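Side-chain contact in probable hydrolase (Pseudomonas aeruginosa, PDB 3OM8), which probably hydrolyses ester-type substrates as a serine hydrolase of the alpha/beta hydrolase fold, possibly an enol-lactone such as that of 3-oxoadipate: residues B[77-80]-B[81-84]. Numbering follows the deposited sequence.
Sequences ARLG and EDVL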
loop_
_atom_site.group_PDB
_atom_site.type_symbol
_atom_site.label_atom_id
_atom_site.label_comp_id
_atom_site.label_asym_id
_atom_site.label_seq_id
_atom_site.Cartn_x
_atom_site.Cartn_y
_atom_site.Cartn_z
ATOM N N ALA B 77 4.877 -28.324 -4.982
ATOM C CA ALA B 77 3.869 -28.979 -5.804
ATOM C C ALA B 77 3.029 -29.951 -4.984
ATOM O O ALA B 77 1.817 -30.055 -5.177
ATOM C CB ALA B 77 4.535 -29.702 -6.972
ATOM N N ARG B 78 3.687 -30.672 -4.080
ATOM C CA ARG B 78 3.009 -31.626 -3.209
ATOM C C ARG B 78 2.076 -30.919 -2.228
ATOM O O ARG B 78 0.982 -31.405 -1.956
ATOM C CB ARG B 78 4.029 -32.474 -2.443
ATOM C CG ARG B 78 3.414 -33.544 -1.549
ATOM C CD ARG B 78 2.570 -34.546 -2.344
ATOM N NE ARG B 78 1.150 -34.388 -2.053
ATOM C CZ ARG B 78 0.180 -35.141 -2.562
ATOM N NH1 ARG B 78 -1.082 -34.900 -2.227
ATOM N NH2 ARG B 78 0.461 -36.126 -3.403
ATOM N N LEU B 79 2.511 -29.782 -1.690
ATOM C CA LEU B 79 1.665 -28.997 -0.788
ATOM C C LEU B 79 0.432 -28.431 -1.519
ATOM O O LEU B 79 -0.635 -28.261 -0.930
ATOM C CB LEU B 79 2.466 -27.861 -0.151
ATOM C CG LEU B 79 3.693 -28.245 0.673
ATOM C CD1 LEU B 79 4.354 -26.994 1.247
ATOM C CD2 LEU B 79 3.312 -29.213 1.788
ATOM N N GLY B 80 0.586 -28.137 -2.803
ATOM C CA GLY B 80 -0.528 -27.685 -3.613
ATOM C C GLY B 80 -1.474 -28.826 -3.934
ATOM O O GLY B 80 -2.692 -28.656 -3.921
ATOM N N GLU B 81 -0.912 -29.998 -4.219
ATOM C CA GLU B 81 -1.723 -31.167 -4.531
ATOM C C GLU B 81 -2.609 -31.567 -3.352
ATOM O O GLU B 81 -3.726 -32.058 -3.538
ATOM C CB GLU B 81 -0.838 -32.336 -4.968
ATOM C CG GLU B 81 -0.302 -32.197 -6.380
ATOM C CD GLU B 81 -1.393 -32.339 -7.433
ATOM O OE1 GLU B 81 -2.368 -33.092 -7.195
ATOM O OE2 GLU B 81 -1.272 -31.701 -8.504
ATOM N N ASP B 82 -2.108 -31.353 -2.139
ATOM C CA ASP B 82 -2.900 -31.599 -0.940
ATOM C C ASP B 82 -4.228 -30.825 -0.998
ATOM O O ASP B 82 -5.298 -31.370 -0.715
ATOM C CB ASP B 82 -2.108 -31.209 0.313
ATOM C CG ASP B 82 -0.974 -32.190 0.634
ATOM O OD1 ASP B 82 -0.858 -33.253 -0.026
ATOM O OD2 ASP B 82 -0.195 -31.893 1.562
ATOM N N VAL B 83 -4.159 -29.553 -1.377
ATOM C CA VAL B 83 -5.369 -28.743 -1.496
ATOM C C VAL B 83 -6.274 -29.308 -2.591
ATOM O O VAL B 83 -7.462 -29.531 -2.373
ATOM C CB VAL B 83 -5.046 -27.246 -1.741
ATOM C CG1 VAL B 83 -6.317 -26.457 -2.018
ATOM C CG2 VAL B 83 -4.295 -26.664 -0.537
ATOM N N LEU B 84 -5.700 -29.576 -3.757
ATOM C CA LEU B 84 -6.476 -30.122 -4.857
ATOM C C LEU B 84 -7.206 -31.403 -4.469
ATOM O O LEU B 84 -8.347 -31.613 -4.879
ATOM C CB LEU B 84 -5.600 -30.350 -6.082
ATOM C CG LEU B 84 -4.979 -29.066 -6.630
ATOM C CD1 LEU B 84 -4.195 -29.355 -7.895
ATOM C CD2 LEU B 84 -6.055 -28.036 -6.902
#
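R78 and D82, one helical turn apart near the start of helix 76-90, form an i to i+4 salt bridge within a helix that packs beside helix 102-113 of the alpha/beta hydrolase fold. The arginine holds the aspartate side-on, and two of its nitrogens, NE and NH1, converge on a single oxygen: NH1 of R78 lies 2.8 Å from OD1 of D82 and meets it nearly along the C-O bond, whereas NE of R78, 3.1 Å from the same OD1, comes in from above the carboxylate plane. OD1 stays close to the guanidinium plane, but the two flat groups are turned 41° against each other. The R78 side chain leaves the backbone with CG anti to N (chi1 -177°) and then bends at chi2 and chi3, which carries the guanidinium forward along the helix to D82. CB of E81 lies over one guanidinium face, displaced toward its rim, 3.8 Å from NH1 of R78. The R78-D82 pair is also joined through the main chain, N of D82 donating to O of R78 at 3.1 Å, next to the bond from N of E81 to O of A77 (2.9 Å). The polar network extends further: R62 forms a second salt bridge to OD1 of D82, E85 pairs with NH1 of R78, and OG of S12 accepts a hydrogen bond from NH2 of R78. This network probably offsets the closeness of the two arginines, R62 and R78. A77 and E81 pack on W109, V83 and L84 on L110, joining this turn to the helix that follows the probable nucleophile elbow. An i to i+4 Arg-Asp bridge thus spans one turn of a sheet-flanking helix of the alpha/beta hydrolase fold.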